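PDB 3LD9: thymidylate kinase from Ehrlichia chaffeensis, which probably catalyses the ATP-dependent phosphorylation of dTMP to dTDP, a step in both the de novo and the salvage route to dTTP. Local coordinates for residues D30-T35 and F150-D155; S83-F88 and A121-G126; E94-I99 and V141-P146. All coordinates share one frame; numbering follows the deposited sequence.

Interaction 1. Residues D30-T35 and F150-D155; sequences DGSGKT and FIIDVD. With SO4 (sulfate ion), chain E.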
# COMPACT_ATOMS: atom_id res chain seq x y z
N ASP A 30 -25.83 -4.06 10.28
CA ASP A 30 -25.69 -2.81 9.52
C ASP A 30 -26.91 -1.95 9.76
O ASP A 30 -28.02 -2.48 9.77
CB ASP A 30 -25.55 -3.10 8.02
N GLY A 31 -26.73 -0.65 9.94
CA GLY A 31 -27.84 0.26 10.26
C GLY A 31 -28.01 0.44 11.76
O GLY A 31 -28.87 1.17 12.20
N SER A 32 -27.14 -0.22 12.51
CA SER A 32 -27.13 -0.22 13.96
C SER A 32 -26.46 1.01 14.59
O SER A 32 -26.56 1.21 15.78
CB SER A 32 -26.33 -1.45 14.40
OG SER A 32 -26.03 -1.46 15.77
N GLY A 33 -25.73 1.79 13.79
CA GLY A 33 -25.00 2.94 14.32
C GLY A 33 -23.55 2.68 14.73
O GLY A 33 -22.94 3.55 15.36
N LYS A 34 -22.98 1.54 14.35
CA LYS A 34 -21.57 1.23 14.66
C LYS A 34 -20.60 2.34 14.24
O LYS A 34 -19.66 2.67 14.96
CB LYS A 34 -21.06 -0.02 13.92
CG LYS A 34 -21.71 -1.33 14.23
CD LYS A 34 -21.09 -2.42 13.37
CE LYS A 34 -21.33 -2.22 11.85
NZ LYS A 34 -20.52 -1.06 11.18
N THR A 35 -20.78 2.79 13.00
CA THR A 35 -19.87 3.76 12.40
C THR A 35 -19.93 5.08 13.13
O THR A 35 -18.88 5.65 13.46
CB THR A 35 -20.17 3.94 10.90
OG1 THR A 35 -19.83 2.73 10.23
CG2 THR A 35 -19.36 5.12 10.28
N PHE A 150 -17.93 -3.22 21.71
CA PHE A 150 -19.30 -2.75 21.86
C PHE A 150 -20.17 -3.31 20.76
O PHE A 150 -19.95 -3.01 19.57
CB PHE A 150 -19.33 -1.22 21.80
CG PHE A 150 -18.58 -0.57 22.91
CD1 PHE A 150 -19.10 -0.54 24.17
CD2 PHE A 150 -17.34 -0.02 22.70
CE1 PHE A 150 -18.44 0.06 25.19
CE2 PHE A 150 -16.64 0.58 23.75
CZ PHE A 150 -17.19 0.62 24.98
N ILE A 151 -21.13 -4.14 21.14
CA ILE A 151 -22.10 -4.67 20.19
C ILE A 151 -23.35 -3.81 20.30
O ILE A 151 -24.07 -3.89 21.31
CB ILE A 151 -22.39 -6.17 20.46
CG1 ILE A 151 -21.15 -7.03 20.16
CG2 ILE A 151 -23.56 -6.68 19.62
CD1 ILE A 151 -21.15 -8.37 20.85
N ILE A 152 -23.60 -2.97 19.30
CA ILE A 152 -24.76 -2.06 19.35
C ILE A 152 -26.09 -2.74 18.94
O ILE A 152 -26.29 -3.10 17.77
CB ILE A 152 -24.51 -0.83 18.44
CG1 ILE A 152 -23.15 -0.17 18.72
CG2 ILE A 152 -25.59 0.20 18.62
CD1 ILE A 152 -22.95 0.17 20.16
N ASP A 153 -27.02 -2.89 19.87
CA ASP A 153 -28.23 -3.68 19.64
C ASP A 153 -29.45 -2.82 19.23
O ASP A 153 -29.96 -2.05 20.04
CB ASP A 153 -28.59 -4.43 20.92
CG ASP A 153 -29.60 -5.54 20.70
OD1 ASP A 153 -29.75 -6.02 19.56
OD2 ASP A 153 -30.20 -5.97 21.70
N VAL A 154 -29.92 -2.99 17.99
CA VAL A 154 -31.17 -2.38 17.55
C VAL A 154 -32.34 -3.05 18.28
O VAL A 154 -32.53 -4.27 18.18
CB VAL A 154 -31.39 -2.56 16.03
N ASP A 155 -33.10 -2.26 19.03
CA ASP A 155 -34.36 -2.71 19.61
C ASP A 155 -35.21 -3.34 18.50
O ASP A 155 -35.49 -4.53 18.55
CB ASP A 155 -35.10 -1.53 20.25
CG ASP A 155 -36.56 -1.87 20.62
OD1 ASP A 155 -37.42 -1.93 19.73
OD2 ASP A 155 -36.84 -2.04 21.82
S SO4 E . -23.77 0.90 10.89
O1 SO4 E . -24.87 1.83 11.08
O2 SO4 E . -23.77 -0.09 11.96
O3 SO4 E . -23.95 0.20 9.61
O4 SO4 E . -22.47 1.55 10.90
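Ser32 and Ile152 carry this contact between the phosphate-binding loop and the neighbouring strand. Phe150 lies against Phe26, and Ile151 turns its side chain away from the loop. Ile152 is the meeting point. Its carbonyl O accepts a hydrogen bond from Ser32 OG at 2.6 Å. The donor stands above the carbonyl plane, 43° out of it. Ser32 has OG opposite its own backbone N (chi1 170°), which aims the hydroxyl at the strand. The approach is tight, because OG also lies 3.1 Å from Ile152 CB. Ile152 CG2 packs alongside the same turn, 3.2 Å from Ser32 O. Asp153 points away and bonds to Tyr184 OH. Val154 CA is 5.8 Å from Ser32 CA, the closest pair of CA atoms across the segments.

The loop is a P-loop (Walker A), predicted to bind ATP. A sulfate ion, probably from the crystallisation liquor, fills it, consistent with a phosphate site. Four backbone amides bond to the anion. Gly31 N gives a nearly straight bond to sulfate O3 (2.9 Å, 172°). Gly33 N reaches O1, Lys34 N reaches O2 and Thr35 N reaches O4. The Lys34 chain runs along one side of the ion, near O2, and its bends at chi3 and chi4 bring NZ back to O4 in a long bond of 3.3 Å. Asp113 holds Lys34 NZ in a salt bridge and accepts a bond from Thr35 OG1.

Strand 148-153 runs between strands 22-27 and 194-198 of the parallel sheet. Helix 208-220 packs on Phe150 and Ile152, helix 173-189 on Ile151, and Gly33 sits at the N-cap position of helix 34-49.

Interaction 2. Residues S83-F88 and A121-G126; sequences SELLFF and AYQGYG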
# COMPACT_ATOMS: atom_id res chain seq x y z
N SER A 83 -15.37 -17.75 -0.62
CA SER A 83 -14.44 -16.82 -1.21
C SER A 83 -14.49 -15.49 -0.47
O SER A 83 -13.44 -14.92 -0.11
CB SER A 83 -14.75 -16.63 -2.70
OG SER A 83 -13.83 -15.76 -3.33
N GLU A 84 -15.71 -15.00 -0.20
CA GLU A 84 -15.86 -13.69 0.41
C GLU A 84 -15.25 -13.68 1.80
O GLU A 84 -14.54 -12.74 2.18
CB GLU A 84 -17.33 -13.26 0.45
CG GLU A 84 -17.60 -11.89 1.12
CD GLU A 84 -19.08 -11.57 1.25
OE1 GLU A 84 -19.89 -12.49 1.22
OE2 GLU A 84 -19.45 -10.40 1.42
N LEU A 85 -15.50 -14.72 2.57
CA LEU A 85 -14.86 -14.88 3.87
C LEU A 85 -13.33 -14.78 3.74
O LEU A 85 -12.69 -14.05 4.49
CB LEU A 85 -15.25 -16.22 4.48
CG LEU A 85 -14.40 -16.72 5.65
CD1 LEU A 85 -14.53 -15.78 6.83
CD2 LEU A 85 -14.88 -18.11 6.03
N LEU A 86 -12.75 -15.50 2.79
CA LEU A 86 -11.31 -15.53 2.68
C LEU A 86 -10.76 -14.18 2.24
O LEU A 86 -9.68 -13.77 2.70
CB LEU A 86 -10.85 -16.67 1.76
CG LEU A 86 -11.10 -18.05 2.42
CD1 LEU A 86 -11.28 -19.13 1.37
CD2 LEU A 86 -10.02 -18.45 3.45
N PHE A 87 -11.49 -13.45 1.40
CA PHE A 87 -11.02 -12.10 1.05
C PHE A 87 -10.98 -11.26 2.31
O PHE A 87 -9.99 -10.56 2.55
CB PHE A 87 -11.86 -11.40 -0.01
CG PHE A 87 -11.53 -11.79 -1.41
CD1 PHE A 87 -10.33 -11.45 -1.98
CD2 PHE A 87 -12.47 -12.46 -2.19
CE1 PHE A 87 -10.03 -11.81 -3.31
CE2 PHE A 87 -12.20 -12.84 -3.47
CZ PHE A 87 -10.97 -12.52 -4.04
N PHE A 88 -12.02 -11.35 3.14
CA PHE A 88 -12.06 -10.55 4.38
C PHE A 88 -10.96 -10.93 5.37
O PHE A 88 -10.49 -10.09 6.11
CB PHE A 88 -13.40 -10.64 5.12
CG PHE A 88 -14.58 -10.05 4.39
CD1 PHE A 88 -14.44 -9.09 3.41
CD2 PHE A 88 -15.87 -10.47 4.74
CE1 PHE A 88 -15.55 -8.58 2.76
CE2 PHE A 88 -17.00 -9.94 4.13
CZ PHE A 88 -16.83 -8.99 3.11
N ALA A 121 -20.79 -13.44 12.77
CA ALA A 121 -22.21 -13.17 12.62
C ALA A 121 -22.67 -13.25 11.16
O ALA A 121 -23.68 -13.87 10.86
CB ALA A 121 -22.59 -11.80 13.26
N TYR A 122 -21.94 -12.62 10.25
CA TYR A 122 -22.36 -12.61 8.85
C TYR A 122 -21.96 -13.88 8.11
O TYR A 122 -22.83 -14.53 7.50
CB TYR A 122 -21.83 -11.37 8.14
CG TYR A 122 -22.67 -10.15 8.43
CD1 TYR A 122 -22.40 -9.33 9.53
CD2 TYR A 122 -23.76 -9.84 7.64
CE1 TYR A 122 -23.17 -8.21 9.79
CE2 TYR A 122 -24.55 -8.75 7.90
CZ TYR A 122 -24.26 -7.93 8.96
OH TYR A 122 -25.11 -6.86 9.18
N GLN A 123 -20.67 -14.24 8.12
CA GLN A 123 -20.22 -15.39 7.32
C GLN A 123 -20.65 -16.72 7.95
O GLN A 123 -20.90 -17.71 7.24
CB GLN A 123 -18.70 -15.39 7.11
CG GLN A 123 -18.20 -14.46 5.96
CD GLN A 123 -18.76 -13.06 6.07
OE1 GLN A 123 -18.35 -12.31 6.94
NE2 GLN A 123 -19.70 -12.70 5.20
N GLY A 124 -20.70 -16.75 9.28
CA GLY A 124 -21.02 -17.97 10.01
C GLY A 124 -22.52 -18.20 10.20
O GLY A 124 -23.09 -19.11 9.63
N TYR A 125 -23.16 -17.35 10.98
CA TYR A 125 -24.60 -17.51 11.21
C TYR A 125 -25.39 -17.17 9.96
O TYR A 125 -26.24 -17.94 9.54
CB TYR A 125 -25.05 -16.65 12.39
CG TYR A 125 -24.73 -17.25 13.74
CD1 TYR A 125 -23.43 -17.28 14.22
CD2 TYR A 125 -25.74 -17.76 14.55
CE1 TYR A 125 -23.14 -17.82 15.49
CE2 TYR A 125 -25.46 -18.30 15.81
CZ TYR A 125 -24.16 -18.33 16.27
OH TYR A 125 -23.89 -18.85 17.51
N GLY A 126 -25.10 -16.02 9.36
CA GLY A 126 -25.77 -15.60 8.14
C GLY A 126 -25.65 -16.61 7.00
O GLY A 126 -26.66 -17.19 6.56
O HOH W 1 -19.98 -14.68 3.00
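Gln123 reaches across to Glu84, Leu85 and Phe88, which lie along one side of the facing helix. Its aliphatic part meets Leu85, with CG 3.7 Å from Leu85 CB. Its OE1 lies at the edge of the Phe88 ring, in plane, 3.8 Å from Phe88 CD2. Ring and amide planes are 77° apart. The carbonyl oxygen thus faces the positively polarised ring hydrogens. Gln123 NE2 is 4.0 Å from Glu84 OE1, too far for a direct bond. A water joins them instead, donating to Glu84 OE1 at 2.8 Å and accepting from Gln123 NE2 at 3.0 Å.

A bend at chi2 (51°) turns the Gln123 amide toward the Phe88 edge, with NE2 on the Glu84 side. Glu84 is extended beyond CG, which brings its carboxylate to the water. Glu84 O also sits over one face of the Phe88 ring, toward its rim. The end of helix 116-126 is a wider pi-type turn over 121-126.

The two helix segments run roughly antiparallel (152° between their directions), their axes 10.7 Å apart at closest approach. On helix 81-105, Leu86 and Phe87 pack on Ala90 of the second subunit. Helix 131-141 packs on both Leu85 and Gln123 through Ile134.

Interaction 3. Residues E94-I99 and V141-P146; sequences EHFVKI and VIDVYP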
# COMPACT_ATOMS: atom_id res chain seq x y z
N GLU A 94 -3.71 -8.04 6.46
CA GLU A 94 -3.05 -6.80 6.03
C GLU A 94 -3.25 -5.65 7.02
O GLU A 94 -2.30 -4.94 7.40
CB GLU A 94 -3.57 -6.36 4.66
CG GLU A 94 -2.84 -6.93 3.44
CD GLU A 94 -1.34 -6.66 3.42
OE1 GLU A 94 -0.57 -7.59 3.81
OE2 GLU A 94 -0.93 -5.54 3.04
N HIS A 95 -4.50 -5.47 7.42
CA HIS A 95 -4.89 -4.39 8.30
C HIS A 95 -4.26 -4.56 9.68
O HIS A 95 -3.78 -3.60 10.28
CB HIS A 95 -6.39 -4.39 8.41
CG HIS A 95 -6.98 -3.24 9.16
ND1 HIS A 95 -8.16 -3.34 9.84
CD2 HIS A 95 -6.57 -1.96 9.29
CE1 HIS A 95 -8.47 -2.16 10.35
NE2 HIS A 95 -7.52 -1.30 10.04
N PHE A 96 -4.28 -5.78 10.18
CA PHE A 96 -3.71 -6.04 11.47
C PHE A 96 -2.21 -5.75 11.49
O PHE A 96 -1.72 -5.10 12.42
CB PHE A 96 -3.95 -7.46 11.92
CG PHE A 96 -3.45 -7.71 13.30
CD1 PHE A 96 -4.13 -7.20 14.38
CD2 PHE A 96 -2.31 -8.43 13.51
CE1 PHE A 96 -3.68 -7.40 15.67
CE2 PHE A 96 -1.83 -8.63 14.80
CZ PHE A 96 -2.54 -8.12 15.89
N VAL A 97 -1.50 -6.26 10.49
CA VAL A 97 -0.05 -6.13 10.47
C VAL A 97 0.40 -4.68 10.18
O VAL A 97 1.35 -4.20 10.77
CB VAL A 97 0.61 -7.14 9.48
CG1 VAL A 97 2.12 -6.87 9.38
CG2 VAL A 97 0.39 -8.58 9.95
N LYS A 98 -0.30 -3.98 9.29
CA LYS A 98 0.13 -2.65 8.89
C LYS A 98 -0.36 -1.55 9.83
O LYS A 98 0.39 -0.63 10.09
CB LYS A 98 -0.22 -2.40 7.41
CG LYS A 98 0.69 -3.32 6.50
CD LYS A 98 0.40 -3.23 5.01
CE LYS A 98 1.51 -3.92 4.15
NZ LYS A 98 1.42 -5.41 4.10
N ILE A 99 -1.57 -1.67 10.37
CA ILE A 99 -2.19 -0.56 11.09
C ILE A 99 -2.43 -0.93 12.53
O ILE A 99 -1.92 -0.26 13.42
CB ILE A 99 -3.54 -0.17 10.47
CG1 ILE A 99 -3.38 0.16 8.97
CG2 ILE A 99 -4.16 0.99 11.23
CD1 ILE A 99 -2.37 1.29 8.66
N VAL A 141 -4.78 -14.99 11.74
CA VAL A 141 -4.35 -13.67 11.21
C VAL A 141 -4.09 -12.57 12.21
O VAL A 141 -3.46 -11.58 11.87
CB VAL A 141 -5.25 -13.18 10.08
CG1 VAL A 141 -5.27 -14.22 8.94
CG2 VAL A 141 -6.64 -12.86 10.56
N ILE A 142 -4.54 -12.73 13.45
CA ILE A 142 -4.28 -11.72 14.47
C ILE A 142 -3.70 -12.37 15.73
O ILE A 142 -4.00 -13.50 16.00
CB ILE A 142 -5.57 -10.92 14.84
CG1 ILE A 142 -6.54 -11.74 15.68
CG2 ILE A 142 -6.29 -10.45 13.56
CD1 ILE A 142 -7.76 -10.94 16.16
N ASP A 143 -2.89 -11.64 16.49
CA ASP A 143 -2.34 -12.14 17.75
C ASP A 143 -2.62 -11.22 18.96
O ASP A 143 -2.06 -11.40 20.04
CB ASP A 143 -0.85 -12.47 17.59
CG ASP A 143 -0.01 -11.27 17.15
OD1 ASP A 143 -0.38 -10.10 17.39
OD2 ASP A 143 1.06 -11.51 16.55
N VAL A 144 -3.49 -10.24 18.78
CA VAL A 144 -3.99 -9.40 19.84
C VAL A 144 -5.50 -9.24 19.59
O VAL A 144 -5.90 -8.79 18.52
CB VAL A 144 -3.32 -8.01 19.83
CG1 VAL A 144 -3.88 -7.14 20.95
CG2 VAL A 144 -1.80 -8.12 19.98
N TYR A 145 -6.32 -9.65 20.56
CA TYR A 145 -7.77 -9.50 20.46
C TYR A 145 -8.23 -8.16 21.06
O TYR A 145 -7.52 -7.55 21.83
CB TYR A 145 -8.49 -10.69 21.11
CG TYR A 145 -8.41 -11.97 20.28
CD1 TYR A 145 -9.50 -12.43 19.58
CD2 TYR A 145 -7.21 -12.70 20.19
CE1 TYR A 145 -9.42 -13.59 18.82
CE2 TYR A 145 -7.13 -13.87 19.41
CZ TYR A 145 -8.23 -14.30 18.73
OH TYR A 145 -8.18 -15.46 17.95
N PRO A 146 -9.42 -7.69 20.67
CA PRO A 146 -9.90 -6.46 21.29
C PRO A 146 -10.00 -6.55 22.81
O PRO A 146 -10.43 -7.56 23.36
CB PRO A 146 -11.30 -6.29 20.69
CG PRO A 146 -11.30 -7.08 19.45
CD PRO A 146 -10.43 -8.26 19.76
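Phe96 meets the chain from Val141 to Val144, and its ring is the largest part of the contact. Ile142 lies over one face of this ring. Its CB is 4.0 Å from the ring centroid and 8° off the normal, a CH-pi contact. Ile142 CG2 packs beside it, 4.0 Å from Phe96 CG. With chi1 at 74°, CG1 leads away from Phe96, and CD1 ends over the face of the Tyr145 ring.

Phe96 belongs to helix 81-105, and Ile142 is where the chain leaves helix 131-141. The loop from there leads into strand 148-153 of the parallel core sheet of this P-loop kinase. Both sides border the second subunit: Glu94 OE1 of helix 81-105 is hydrogen-bonded to Ser83 OG of that subunit, and Val141, at the end of helix 131-141, packs on its Leu86.

Asp143 takes the edge of the Phe96 ring. Its OD1 lies in the ring plane, 3.3 Å from Phe96 CZ, with the carboxylate turned 79° to the ring. The same oxygen forms a salt bridge with Lys101, five residues beyond Phe96 on the same helix. Val144 closes on the far end of the ring, its CB 4.0 Å from Phe96 CZ.

In the fold
From the N terminus, strand 22-27 leads into the phosphate-binding loop at 30-35. Interaction 1 closes a long loop from there to strand 148-153. Interactions 2 and 3 are both nested inside it. They cross each other, because 83-88 and 94-99 come first, followed by 121-126 and 141-146. Both start from helix 81-105. Interaction 2 ties it to helix 116-126, and interaction 3 ties it to the loop after helix 131-141. That loop runs on into the strand used by interaction 1. Interactions 1 and 2 also touch, through a probable hydrogen bond between Tyr122 OH and Asp30 N. Interactions 2 and 3 both border the second subunit.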